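Local coordinates for Iron(III) ABC transporter, periplasmic iron-compound-binding protein (Vibrio cholerae, PDB 5GGY) that probably binds ferric hydroxamate siderophores such as iron-loaded Desferal in the periplasm and hands them to an ABC transporter for iron uptake, at residues Val30-Ile35 / Val51-Pro56; Val38-Leu43 / Ser57-Ile62; Ser210-Val215 / Met241-Ala246; Gln217-Tyr222 / Ala246-Ser251; Ala168-Val173 / Phe226-Lys231. One frame throughout, in Å; residues are numbered along the deposited sequence.

Interaction 1: residues Val30-Ile35 / Val51-Pro56; sequences VLELGI and VQPEVP
Leu-31 and Glu-32, on the last turn of helix 24-32, pack against Pro-53 in the loop that leads from helix 43-49 to strand 60-61; the contact sets a helix end closed by a Schellman motif against a connecting loop. Leu-31 gives up the most surface. Its CB rests 3.8 Å from Pro-53 CG, and its forked end then divides: CD1 meets Val-55 CG2 at 3.9 Å, the two side chains crossing at about a right angle, while CD2 ends against the CD corner of the Pro-56 ring, 3.7 Å away. A branched, apolar residue suits a place that must serve three neighbours at once. Pro-53, which follows a cis peptide bond, presents a rigid ring that Leu-31 and Glu-32 share. The bend of Glu-32 at chi2 (-74°) brings its carboxylate to this ring, with OE1 3.5 Å from Pro-53 CB. That is packing only; the charge is met by a salt bridge from OE2 to Lys-136 and a hydrogen bond between OE1 and Tyr-266. Gly-34, whose positive phi of 82° suits a residue without a side chain, provides the turn of the Schellman motif, in which Ile-35 N reaches back to Val-30 O at 2.7 Å.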
# COMPACT_ATOMS: atom_id res chain seq x y z
N VAL A 30 -9.93 -8.22 -11.85
CA VAL A 30 -11.36 -7.94 -11.93
C VAL A 30 -12.16 -8.80 -10.95
O VAL A 30 -13.17 -8.35 -10.41
CB VAL A 30 -11.92 -8.16 -13.36
CG1 VAL A 30 -11.42 -7.07 -14.29
CG2 VAL A 30 -11.55 -9.54 -13.89
N LEU A 31 -11.71 -10.03 -10.71
CA LEU A 31 -12.39 -10.92 -9.78
C LEU A 31 -12.28 -10.40 -8.35
O LEU A 31 -13.26 -10.43 -7.60
CB LEU A 31 -11.82 -12.34 -9.86
CG LEU A 31 -12.20 -13.17 -11.09
CD1 LEU A 31 -11.58 -14.56 -11.00
CD2 LEU A 31 -13.71 -13.26 -11.23
N GLU A 32 -11.10 -9.93 -7.98
CA GLU A 32 -10.86 -9.39 -6.64
C GLU A 32 -11.67 -8.12 -6.40
O GLU A 32 -11.99 -7.78 -5.26
CB GLU A 32 -9.38 -9.12 -6.43
CG GLU A 32 -8.50 -10.36 -6.45
CD GLU A 32 -8.63 -11.21 -5.20
OE1 GLU A 32 -8.05 -12.31 -5.17
OE2 GLU A 32 -9.31 -10.77 -4.24
N LEU A 33 -12.00 -7.42 -7.48
CA LEU A 33 -12.80 -6.21 -7.40
C LEU A 33 -14.29 -6.52 -7.34
O LEU A 33 -15.11 -5.63 -7.16
CB LEU A 33 -12.51 -5.29 -8.59
CG LEU A 33 -11.15 -4.60 -8.61
CD1 LEU A 33 -10.98 -3.78 -9.88
CD2 LEU A 33 -11.00 -3.72 -7.37
N GLY A 34 -14.63 -7.80 -7.49
CA GLY A 34 -16.01 -8.22 -7.49
C GLY A 34 -16.66 -8.03 -8.85
O GLY A 34 -17.86 -7.83 -8.95
N ILE A 35 -15.84 -8.08 -9.90
CA ILE A 35 -16.32 -7.96 -11.27
C ILE A 35 -16.20 -9.29 -11.98
O ILE A 35 -15.10 -9.75 -12.27
CB ILE A 35 -15.52 -6.89 -12.06
CG1 ILE A 35 -15.62 -5.52 -11.38
CG2 ILE A 35 -16.02 -6.81 -13.49
CD1 ILE A 35 -16.93 -4.80 -11.61
N VAL A 51 -5.07 -20.86 -9.31
CA VAL A 51 -5.92 -21.33 -8.22
C VAL A 51 -6.83 -20.24 -7.65
O VAL A 51 -8.05 -20.35 -7.73
CB VAL A 51 -5.07 -21.93 -7.08
CG1 VAL A 51 -5.97 -22.53 -6.02
CG2 VAL A 51 -4.11 -22.98 -7.62
N GLN A 52 -6.23 -19.21 -7.05
CA GLN A 52 -7.00 -18.13 -6.44
C GLN A 52 -6.72 -16.78 -7.11
O GLN A 52 -5.58 -16.49 -7.47
CB GLN A 52 -6.72 -18.05 -4.94
CG GLN A 52 -5.27 -17.75 -4.56
CD GLN A 52 -4.37 -18.97 -4.65
OE1 GLN A 52 -4.70 -20.04 -4.13
NE2 GLN A 52 -3.23 -18.81 -5.31
N PRO A 53 -7.76 -15.95 -7.28
CA PRO A 53 -9.15 -16.19 -6.88
C PRO A 53 -9.88 -17.18 -7.80
O PRO A 53 -9.52 -17.31 -8.97
CB PRO A 53 -9.79 -14.80 -6.98
CG PRO A 53 -9.01 -14.13 -8.04
CD PRO A 53 -7.60 -14.63 -7.90
N GLU A 54 -10.88 -17.87 -7.26
CA GLU A 54 -11.62 -18.86 -8.03
C GLU A 54 -12.46 -18.20 -9.12
O GLU A 54 -13.19 -17.24 -8.86
CB GLU A 54 -12.52 -19.69 -7.12
CG GLU A 54 -13.34 -20.74 -7.87
CD GLU A 54 -14.44 -21.35 -7.03
OE1 GLU A 54 -15.26 -22.10 -7.59
OE2 GLU A 54 -14.48 -21.08 -5.81
N VAL A 55 -12.35 -18.72 -10.34
CA VAL A 55 -13.16 -18.24 -11.44
C VAL A 55 -14.57 -18.83 -11.36
O VAL A 55 -14.73 -20.04 -11.29
CB VAL A 55 -12.53 -18.60 -12.80
CG1 VAL A 55 -13.46 -18.22 -13.94
CG2 VAL A 55 -11.18 -17.92 -12.96
N PRO A 56 -15.59 -17.96 -11.33
CA PRO A 56 -16.99 -18.40 -11.36
C PRO A 56 -17.29 -19.24 -12.59
O PRO A 56 -16.73 -18.99 -13.66
CB PRO A 56 -17.78 -17.09 -11.38
CG PRO A 56 -16.85 -16.07 -10.81
CD PRO A 56 -15.48 -16.49 -11.23

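Interaction 2: residues Val38-Leu43 / Ser57-Ile62; sequences VGAPEL and SSVQDI
Gly-39 and Ala-40 pair with Gln-60 and Asp-61 as two short parallel strands, and three backbone hydrogen bonds join them. Gln-60 N gives to Val-38 O at 3.2 Å, Ala-40 N to Gln-60 O at 3.0 Å, and Ile-62 N to Ala-40 O at 3.1 Å. The middle bond lies nearly along the C=O axis of Gln-60, whereas the other two donors sit above the planes of their carbonyls.

One side chain adds a fourth bond. Asp-61, with CG anti to the backbone N (chi1 -166°), reaches the start of helix 43-49, where Leu-43 N gives to Asp-61 OD2 at 2.9 Å from above the carboxylate plane. OD1 is taken by Gly-63 N. An acidic group suits this place, since the helix N-terminus would probably stabilise its negative charge.

Apolar side chains pack along the pair. Val-59 CG1 touches Ala-40 CB at 3.7 Å and Leu-43 CD1 at 4.1 Å. Ile-62 folds back along the backbone of Ala-40, so that its CD1 comes within 4.0 Å of Pro-41 CB. Gly-39, without a side chain, lets Ile-62 CG2 lie close to its CA.

Strand 39-40, helix 43-49 and strand 60-61 together make a beta-alpha-beta crossover, with Asp-61 of the second strand tied to the first turn of the linking helix.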
# COMPACT_ATOMS: atom_id res chain seq x y z
N VAL A 38 -17.28 -11.99 -18.51
CA VAL A 38 -18.04 -12.94 -19.31
C VAL A 38 -17.10 -13.81 -20.14
O VAL A 38 -17.50 -14.86 -20.65
CB VAL A 38 -19.04 -12.23 -20.24
CG1 VAL A 38 -19.96 -11.31 -19.44
CG2 VAL A 38 -18.31 -11.44 -21.32
N GLY A 39 -15.84 -13.38 -20.25
CA GLY A 39 -14.85 -14.11 -21.02
C GLY A 39 -13.46 -14.03 -20.44
O GLY A 39 -12.98 -12.95 -20.07
N ALA A 40 -12.80 -15.18 -20.35
CA ALA A 40 -11.46 -15.28 -19.78
C ALA A 40 -10.71 -16.43 -20.44
O ALA A 40 -11.33 -17.37 -20.93
CB ALA A 40 -11.53 -15.46 -18.27
N PRO A 41 -9.36 -16.37 -20.46
CA PRO A 41 -8.59 -17.38 -21.17
C PRO A 41 -8.12 -18.56 -20.31
O PRO A 41 -7.86 -18.38 -19.12
CB PRO A 41 -7.38 -16.59 -21.67
CG PRO A 41 -7.15 -15.59 -20.59
CD PRO A 41 -8.51 -15.25 -20.00
N GLU A 42 -8.04 -19.74 -20.92
CA GLU A 42 -7.45 -20.94 -20.31
C GLU A 42 -7.90 -21.20 -18.87
O GLU A 42 -7.07 -21.29 -17.96
CB GLU A 42 -5.93 -20.86 -20.37
CG GLU A 42 -5.37 -20.73 -21.78
CD GLU A 42 -3.87 -20.51 -21.80
OE1 GLU A 42 -3.43 -19.40 -22.16
OE2 GLU A 42 -3.12 -21.46 -21.47
N LEU A 43 -9.20 -21.33 -18.67
CA LEU A 43 -9.76 -21.46 -17.33
C LEU A 43 -9.37 -22.75 -16.62
O LEU A 43 -9.16 -22.75 -15.40
CB LEU A 43 -11.29 -21.34 -17.39
CG LEU A 43 -11.81 -19.98 -17.83
CD1 LEU A 43 -13.31 -19.87 -17.61
CD2 LEU A 43 -11.07 -18.87 -17.09
N SER A 57 -18.18 -20.22 -12.45
CA SER A 57 -18.50 -21.14 -13.55
C SER A 57 -19.23 -20.44 -14.70
O SER A 57 -19.32 -20.99 -15.80
CB SER A 57 -19.34 -22.31 -13.02
OG SER A 57 -20.53 -21.85 -12.41
N SER A 58 -19.74 -19.24 -14.44
CA SER A 58 -20.46 -18.48 -15.46
C SER A 58 -19.53 -17.99 -16.56
O SER A 58 -19.94 -17.80 -17.71
CB SER A 58 -21.18 -17.29 -14.83
OG SER A 58 -20.25 -16.29 -14.45
N VAL A 59 -18.27 -17.76 -16.20
CA VAL A 59 -17.27 -17.25 -17.14
C VAL A 59 -16.97 -18.25 -18.25
O VAL A 59 -16.64 -19.41 -17.98
CB VAL A 59 -15.95 -16.91 -16.42
CG1 VAL A 59 -15.00 -16.19 -17.36
CG2 VAL A 59 -16.23 -16.09 -15.18
N GLN A 60 -17.07 -17.81 -19.50
CA GLN A 60 -16.76 -18.67 -20.63
C GLN A 60 -15.29 -18.57 -21.01
O GLN A 60 -14.66 -17.52 -20.85
CB GLN A 60 -17.62 -18.31 -21.84
CG GLN A 60 -19.10 -18.60 -21.66
CD GLN A 60 -19.74 -19.09 -22.95
OE1 GLN A 60 -19.23 -19.99 -23.61
NE2 GLN A 60 -20.87 -18.48 -23.31
N ASP A 61 -14.74 -19.68 -21.50
CA ASP A 61 -13.36 -19.72 -21.97
C ASP A 61 -13.29 -19.22 -23.41
O ASP A 61 -13.96 -19.75 -24.30
CB ASP A 61 -12.80 -21.14 -21.86
CG ASP A 61 -11.29 -21.18 -22.00
OD1 ASP A 61 -10.75 -20.58 -22.96
OD2 ASP A 61 -10.63 -21.81 -21.14
N ILE A 62 -12.48 -18.19 -23.64
CA ILE A 62 -12.39 -17.57 -24.96
C ILE A 62 -11.08 -17.88 -25.68
O ILE A 62 -10.69 -17.16 -26.60
CB ILE A 62 -12.56 -16.03 -24.86
CG1 ILE A 62 -11.78 -15.48 -23.67
CG2 ILE A 62 -14.02 -15.66 -24.74
CD1 ILE A 62 -10.35 -15.11 -23.98

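Interaction 3: residues Ser210-Val215 / Met241-Ala246; sequences SELQHV and MPFVQA
Phe-243 turns the edge of its ring to the backbone of Leu-212 and Val-215, where a 3-10 segment before strand 219-223 packs on the N-terminal turn of helix 242-245. Its CE2 lies 3.1 Å from Leu-212 O and its CD2 3.5 Å from Val-215 O, both oxygens near the ring plane, where the polarised C-H bonds of an aromatic ring suit a carbonyl. Leu-212 CB adds an apolar touch to Phe-243 CE2 at 3.7 Å. Met-241, the N-cap residue, is bent at chi2 (-66°), which turns its SD to Gln-213 CG at 3.9 Å, and the flexible thioether carries its methyl on to Leu-212 CB. Pro-242 CG rests 3.7 Å from Gln-213 O; a proline is well placed in the first helical turn, where its missing N-H costs nothing.

The next shell holds these groups in position. Met-241 CB lies over one face of the Phe-243 ring, 3.6 Å above its plane and offset toward the rim. Within the 3-10 segment, Ser-210 O accepts from both Gln-213 N and Gln-213 NE2, which reach it from opposite faces of its plane.

Farther out, Phe-243 packs on Val-220 of strand 219-223 and Val-249 of strand 249-252, and Ser-210 lies against Leu-237 of helix 236-239.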
# COMPACT_ATOMS: atom_id res chain seq x y z
N SER A 210 22.86 -26.20 -11.69
CA SER A 210 24.13 -26.24 -10.95
C SER A 210 24.52 -24.88 -10.36
O SER A 210 25.31 -24.82 -9.42
CB SER A 210 25.24 -26.74 -11.87
OG SER A 210 25.38 -25.90 -13.00
N GLU A 211 23.96 -23.80 -10.90
CA GLU A 211 24.26 -22.46 -10.41
C GLU A 211 23.73 -22.24 -9.00
O GLU A 211 24.19 -21.33 -8.31
CB GLU A 211 23.68 -21.40 -11.35
CG GLU A 211 24.50 -21.14 -12.60
CD GLU A 211 25.84 -20.50 -12.31
OE1 GLU A 211 25.98 -19.85 -11.25
OE2 GLU A 211 26.76 -20.64 -13.14
N LEU A 212 22.78 -23.07 -8.59
CA LEU A 212 22.21 -22.95 -7.25
C LEU A 212 23.19 -23.42 -6.17
O LEU A 212 22.91 -23.30 -4.98
CB LEU A 212 20.91 -23.75 -7.15
CG LEU A 212 19.73 -23.24 -7.97
CD1 LEU A 212 18.45 -23.93 -7.54
CD2 LEU A 212 19.60 -21.73 -7.85
N GLN A 213 24.33 -23.95 -6.59
CA GLN A 213 25.39 -24.32 -5.66
C GLN A 213 25.90 -23.09 -4.92
O GLN A 213 26.37 -23.19 -3.78
CB GLN A 213 26.55 -25.01 -6.38
CG GLN A 213 26.35 -26.49 -6.64
CD GLN A 213 27.55 -27.11 -7.31
OE1 GLN A 213 28.18 -28.02 -6.76
NE2 GLN A 213 27.88 -26.64 -8.50
N HIS A 214 25.80 -21.93 -5.56
CA HIS A 214 26.25 -20.68 -4.96
C HIS A 214 25.33 -20.23 -3.82
O HIS A 214 25.59 -19.21 -3.18
CB HIS A 214 26.33 -19.57 -6.02
CG HIS A 214 27.61 -19.58 -6.79
ND1 HIS A 214 27.65 -19.46 -8.17
CD2 HIS A 214 28.89 -19.67 -6.39
CE1 HIS A 214 28.90 -19.49 -8.57
NE2 HIS A 214 29.68 -19.62 -7.51
N VAL A 215 24.27 -20.99 -3.57
CA VAL A 215 23.38 -20.69 -2.46
C VAL A 215 23.76 -21.50 -1.23
O VAL A 215 23.06 -22.44 -0.84
CB VAL A 215 21.91 -20.96 -2.83
CG1 VAL A 215 20.98 -20.35 -1.79
CG2 VAL A 215 21.59 -20.39 -4.21
N MET A 241 23.11 -30.42 -3.25
CA MET A 241 22.97 -28.99 -3.01
C MET A 241 23.12 -28.65 -1.54
O MET A 241 22.63 -29.39 -0.68
CB MET A 241 21.62 -28.49 -3.52
CG MET A 241 21.50 -28.45 -5.03
SD MET A 241 22.61 -27.23 -5.76
CE MET A 241 22.33 -27.51 -7.50
N PRO A 242 23.80 -27.53 -1.24
CA PRO A 242 24.02 -27.08 0.14
C PRO A 242 22.71 -26.87 0.90
O PRO A 242 22.61 -27.27 2.06
CB PRO A 242 24.76 -25.75 -0.04
CG PRO A 242 25.40 -25.85 -1.38
CD PRO A 242 24.45 -26.65 -2.22
N PHE A 243 21.73 -26.25 0.25
CA PHE A 243 20.44 -25.99 0.87
C PHE A 243 19.60 -27.25 0.98
O PHE A 243 18.71 -27.34 1.83
CB PHE A 243 19.68 -24.92 0.08
CG PHE A 243 19.66 -25.16 -1.41
CD1 PHE A 243 18.68 -25.95 -1.98
CD2 PHE A 243 20.62 -24.59 -2.22
CE1 PHE A 243 18.66 -26.16 -3.35
CE2 PHE A 243 20.61 -24.80 -3.59
CZ PHE A 243 19.63 -25.59 -4.15
N VAL A 244 19.87 -28.22 0.12
CA VAL A 244 19.14 -29.48 0.14
C VAL A 244 19.62 -30.36 1.28
O VAL A 244 18.82 -30.90 2.05
CB VAL A 244 19.28 -30.24 -1.20
CG1 VAL A 244 18.89 -31.70 -1.04
CG2 VAL A 244 18.45 -29.56 -2.28
N GLN A 245 20.94 -30.49 1.40
CA GLN A 245 21.54 -31.29 2.46
C GLN A 245 21.30 -30.65 3.83
O GLN A 245 21.25 -31.35 4.84
CB GLN A 245 23.04 -31.46 2.22
CG GLN A 245 23.37 -32.40 1.08
CD GLN A 245 24.86 -32.45 0.78
OE1 GLN A 245 25.52 -31.41 0.70
NE2 GLN A 245 25.39 -33.65 0.63
N ALA A 246 21.16 -29.33 3.85
CA ALA A 246 20.89 -28.61 5.09
C ALA A 246 19.40 -28.58 5.38
O ALA A 246 18.98 -28.13 6.45
CB ALA A 246 21.44 -27.20 5.01

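Interaction 4: residues Gln217-Tyr222 / Ala246-Ser251; sequences QGYVLY and AGRVNS
Arg-248 lays its aliphatic stem, rather than its charge, across the face of Tyr-219: CB stands 3.8 Å from the ring centroid in a CH-pi contact, and the two side chains cross at about a right angle. The stem suits the aromatic face, while the guanidinium passes on, turning its edge to Gly-218 O and one face to Ala-246 CB, with NH1 forming a weak hydrogen bond to Glu-216 O. Arg-248 is also the centre of an inverse gamma turn, which leads into strand 249-252.

A second CH-pi contact lies at the other end of the pair, where Ser-251 CA sits 3.9 Å from the centroid of the Tyr-222 ring. With chi1 at 62°, Tyr-222 carries its ring across the neighbouring strand, and small Ser-251 fits beneath it. Tyr-222 OH is hydrogen-bonded to Glu-229 OE2.

Between these ends the backbones bond in parallel register: Val-220 N to Arg-248 O at 3.0 Å, Asn-250 N to Val-220 O at 3.1 Å, and a weaker Tyr-222 N to Asn-250 O at 3.3 Å. Val-220 and Val-249 lie side by side on the side of the sheet that Phe-243 of helix 242-245 covers; Leu-221 and Asn-250 face helix 262-276, where Asn-250 ND2 hydrogen-bonds to Ser-274 O. Helices 229-234, 236-239 and 242-245 link parallel strands 219-223 and 249-252, a beta-alpha-beta connection at the border of the mixed sheet.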
# COMPACT_ATOMS: atom_id res chain seq x y z
N GLN A 217 23.97 -19.85 1.44
CA GLN A 217 23.20 -19.05 2.38
C GLN A 217 21.71 -19.39 2.38
O GLN A 217 20.96 -18.98 1.50
CB GLN A 217 23.39 -17.57 2.06
CG GLN A 217 23.31 -17.24 0.58
CD GLN A 217 24.23 -16.11 0.18
OE1 GLN A 217 24.29 -15.07 0.83
NE2 GLN A 217 24.98 -16.31 -0.90
N GLY A 218 21.30 -20.16 3.38
CA GLY A 218 19.88 -20.31 3.66
C GLY A 218 19.04 -21.12 2.70
O GLY A 218 19.37 -22.25 2.34
N TYR A 219 17.93 -20.52 2.27
CA TYR A 219 16.78 -21.28 1.79
C TYR A 219 16.44 -21.11 0.31
O TYR A 219 16.67 -20.05 -0.29
CB TYR A 219 15.56 -20.91 2.64
CG TYR A 219 15.74 -21.23 4.11
CD1 TYR A 219 15.13 -22.34 4.68
CD2 TYR A 219 16.52 -20.42 4.93
CE1 TYR A 219 15.29 -22.63 6.03
CE2 TYR A 219 16.69 -20.71 6.27
CZ TYR A 219 16.07 -21.81 6.82
OH TYR A 219 16.23 -22.10 8.15
N VAL A 220 15.89 -22.17 -0.26
CA VAL A 220 15.46 -22.19 -1.65
C VAL A 220 13.99 -22.61 -1.76
O VAL A 220 13.60 -23.68 -1.29
CB VAL A 220 16.32 -23.16 -2.49
CG1 VAL A 220 15.67 -23.43 -3.84
CG2 VAL A 220 17.72 -22.60 -2.66
N LEU A 221 13.18 -21.75 -2.36
CA LEU A 221 11.76 -22.03 -2.54
C LEU A 221 11.40 -22.13 -4.02
O LEU A 221 11.77 -21.26 -4.81
CB LEU A 221 10.91 -20.94 -1.87
CG LEU A 221 11.04 -20.79 -0.36
CD1 LEU A 221 10.20 -19.63 0.14
CD2 LEU A 221 10.65 -22.08 0.35
N TYR A 222 10.69 -23.20 -4.40
CA TYR A 222 10.25 -23.35 -5.78
C TYR A 222 8.73 -23.53 -5.86
O TYR A 222 8.14 -24.26 -5.07
CB TYR A 222 10.96 -24.53 -6.46
CG TYR A 222 10.72 -25.89 -5.84
CD1 TYR A 222 9.70 -26.71 -6.30
CD2 TYR A 222 11.52 -26.35 -4.80
CE1 TYR A 222 9.48 -27.96 -5.75
CE2 TYR A 222 11.30 -27.60 -4.23
CZ TYR A 222 10.28 -28.39 -4.71
OH TYR A 222 10.06 -29.63 -4.15
N ALA A 246 21.16 -29.33 3.85
CA ALA A 246 20.89 -28.61 5.09
C ALA A 246 19.40 -28.58 5.38
O ALA A 246 18.98 -28.13 6.45
CB ALA A 246 21.44 -27.20 5.01
N GLY A 247 18.60 -29.06 4.44
CA GLY A 247 17.16 -29.11 4.60
C GLY A 247 16.48 -27.77 4.43
O GLY A 247 15.30 -27.61 4.71
N ARG A 248 17.25 -26.79 3.96
CA ARG A 248 16.72 -25.45 3.74
C ARG A 248 16.13 -25.31 2.34
O ARG A 248 16.56 -24.47 1.55
CB ARG A 248 17.81 -24.40 3.97
CG ARG A 248 18.59 -24.59 5.26
CD ARG A 248 19.40 -23.35 5.60
NE ARG A 248 20.64 -23.69 6.29
CZ ARG A 248 21.81 -23.82 5.68
NH1 ARG A 248 21.92 -23.64 4.38
NH2 ARG A 248 22.89 -24.14 6.39
N VAL A 249 15.15 -26.14 2.03
CA VAL A 249 14.49 -26.10 0.73
C VAL A 249 13.07 -26.64 0.86
O VAL A 249 12.83 -27.59 1.61
CB VAL A 249 15.27 -26.90 -0.33
CG1 VAL A 249 15.43 -28.35 0.09
CG2 VAL A 249 14.60 -26.80 -1.69
N ASN A 250 12.12 -26.03 0.16
CA ASN A 250 10.73 -26.45 0.22
C ASN A 250 9.94 -26.02 -1.01
O ASN A 250 10.29 -25.06 -1.69
CB ASN A 250 10.07 -25.90 1.49
CG ASN A 250 8.78 -26.62 1.82
OD1 ASN A 250 8.46 -27.65 1.24
ND2 ASN A 250 8.04 -26.07 2.78
N SER A 251 8.86 -26.76 -1.29
CA SER A 251 7.98 -26.42 -2.39
C SER A 251 6.92 -25.42 -1.93
O SER A 251 6.49 -25.45 -0.78
CB SER A 251 7.32 -27.68 -2.96
OG SER A 251 6.47 -28.28 -2.01

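Interaction 5: residues Ala168-Val173 / Phe226-Lys231; sequences ANPTSV and FAEEKK
Asn-169 OD1 is gripped twice from within its own turn, by Thr-171 N at 2.7 Å and by Thr-171 OG1 at 2.8 Å, while the backbone of Asn-169 lies against the tip of the Phe-226 ring. The bond from Thr-171 N makes an Asx turn. Asparagine suits it because one short side chain can accept both donors, and threonine because its hydroxyl supplies the second.

Pro-170 takes most of the contact. Phe-226 is swung opposite its own backbone N (chi1 177°), which sends its ring out to the hairpin: CZ comes to 4.1 Å from Asn-169 C, and Pro-170 N lies at the ring's edge, near its plane. Glu-228 and Lys-231 each cross the proline ring obliquely: Glu-228 OE2 comes within 3.5 Å of Pro-170 CD, and the extended Lys-231 chain lays its CD 4.1 Å from Pro-170 CG. Lys-231 packs through its methylenes and Glu-228 through a carboxylate oxygen; no hydrogen bond joins the segments.

The loop is the tip of a beta hairpin between strands 161-167 and 172-176. A type I turn runs from Asn-169 to Ser-172, with Pro-170 in its second position, where a fixed phi of -61° is just what is needed. Ala-168 and Asn-169 both face Ser-172 in a classic beta bulge.

On the other side, a second type I turn from Phe-226 leads into helix 229-234. Glu-228 is its N-cap residue, and Glu-228 N stands 3.8 Å above the centre of the Phe-226 ring. That ring also stacks with Phe-167, while Val-232 of the helix touches both Phe-226 and Pro-170.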
# COMPACT_ATOMS: atom_id res chain seq x y z
N ALA A 168 12.42 -24.66 -15.10
CA ALA A 168 12.22 -24.69 -16.55
C ALA A 168 12.21 -26.14 -17.00
O ALA A 168 11.40 -26.56 -17.83
CB ALA A 168 13.31 -23.92 -17.26
N ASN A 169 13.11 -26.91 -16.40
CA ASN A 169 13.20 -28.34 -16.59
C ASN A 169 14.07 -28.87 -15.45
O ASN A 169 14.52 -28.08 -14.62
CB ASN A 169 13.77 -28.68 -17.97
CG ASN A 169 15.16 -28.13 -18.19
OD1 ASN A 169 16.13 -28.63 -17.63
ND2 ASN A 169 15.26 -27.12 -19.04
N PRO A 170 14.29 -30.19 -15.38
CA PRO A 170 15.08 -30.70 -14.25
C PRO A 170 16.51 -30.16 -14.17
O PRO A 170 17.15 -30.36 -13.14
CB PRO A 170 15.08 -32.21 -14.50
CG PRO A 170 13.79 -32.45 -15.17
CD PRO A 170 13.59 -31.28 -16.08
N THR A 171 17.01 -29.50 -15.21
CA THR A 171 18.36 -28.96 -15.16
C THR A 171 18.44 -27.45 -15.39
O THR A 171 19.52 -26.88 -15.37
CB THR A 171 19.28 -29.68 -16.17
OG1 THR A 171 18.70 -29.65 -17.48
CG2 THR A 171 19.51 -31.12 -15.74
N SER A 172 17.30 -26.81 -15.60
CA SER A 172 17.26 -25.37 -15.82
C SER A 172 16.29 -24.71 -14.85
O SER A 172 15.31 -25.31 -14.44
CB SER A 172 16.87 -25.04 -17.26
OG SER A 172 17.28 -23.74 -17.62
N VAL A 173 16.57 -23.47 -14.48
CA VAL A 173 15.80 -22.77 -13.45
C VAL A 173 15.49 -21.32 -13.82
O VAL A 173 16.32 -20.63 -14.41
CB VAL A 173 16.55 -22.83 -12.09
CG1 VAL A 173 16.45 -21.52 -11.33
CG2 VAL A 173 16.03 -23.99 -11.25
N PHE A 226 4.98 -28.40 -10.68
CA PHE A 226 6.10 -28.84 -11.50
C PHE A 226 6.01 -30.34 -11.70
O PHE A 226 6.14 -31.12 -10.75
CB PHE A 226 7.44 -28.45 -10.86
CG PHE A 226 8.63 -28.92 -11.64
CD1 PHE A 226 9.66 -29.59 -11.00
CD2 PHE A 226 8.72 -28.73 -13.00
CE1 PHE A 226 10.76 -30.04 -11.71
CE2 PHE A 226 9.81 -29.17 -13.71
CZ PHE A 226 10.83 -29.83 -13.07
N ALA A 227 5.80 -30.75 -12.95
CA ALA A 227 5.49 -32.14 -13.27
C ALA A 227 6.63 -33.11 -12.95
O ALA A 227 6.39 -34.29 -12.73
CB ALA A 227 5.11 -32.26 -14.74
N GLU A 228 7.86 -32.61 -12.92
CA GLU A 228 9.01 -33.48 -12.71
C GLU A 228 9.73 -33.17 -11.41
O GLU A 228 10.96 -33.23 -11.33
CB GLU A 228 9.98 -33.35 -13.89
CG GLU A 228 9.29 -32.99 -15.19
CD GLU A 228 9.89 -33.70 -16.39
OE1 GLU A 228 9.48 -34.85 -16.66
OE2 GLU A 228 10.77 -33.12 -17.06
N GLU A 229 8.96 -32.83 -10.38
CA GLU A 229 9.51 -32.49 -9.07
C GLU A 229 10.24 -33.68 -8.45
O GLU A 229 11.35 -33.53 -7.93
CB GLU A 229 8.41 -32.02 -8.12
CG GLU A 229 8.92 -31.52 -6.78
CD GLU A 229 7.87 -31.57 -5.69
OE1 GLU A 229 6.98 -32.44 -5.76
OE2 GLU A 229 7.93 -30.74 -4.76
N LYS A 230 9.61 -34.84 -8.51
CA LYS A 230 10.17 -36.08 -7.97
C LYS A 230 11.51 -36.40 -8.63
O LYS A 230 12.45 -36.81 -7.96
CB LYS A 230 9.19 -37.23 -8.16
CG LYS A 230 9.72 -38.60 -7.75
CD LYS A 230 9.62 -39.59 -8.90
CE LYS A 230 9.82 -41.01 -8.42
NZ LYS A 230 10.51 -41.86 -9.43
N LYS A 231 11.57 -36.20 -9.94
CA LYS A 231 12.78 -36.49 -10.70
C LYS A 231 13.94 -35.60 -10.25
O LYS A 231 15.08 -36.07 -10.13
CB LYS A 231 12.55 -36.30 -12.20
CG LYS A 231 13.78 -36.59 -13.03
CD LYS A 231 13.50 -36.48 -14.52
CE LYS A 231 14.72 -36.94 -15.31
NZ LYS A 231 14.74 -36.43 -16.71

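Following the chain from the N terminus, interaction 1 closes a short loop from the end of helix 24-32, and interaction 2 opens within that loop and closes just beyond it, so the two cross. They meet where Val-55 CG1 lies 4.0 Å from Leu-43 CD2. The other three lie roughly 30 to 40 Å away, centre to centre. There the 168-173 hairpin waits longest for its partner, 226-231, and interactions 3 and 4 open before it closes, so both cross it. They also cross each other and share Ala-246. Helix 242-245 and strands 219-223 and 249-252 are thereby tied together, while Tyr-222 OH and Glu-229 OE2 link interaction 4 to interaction 5.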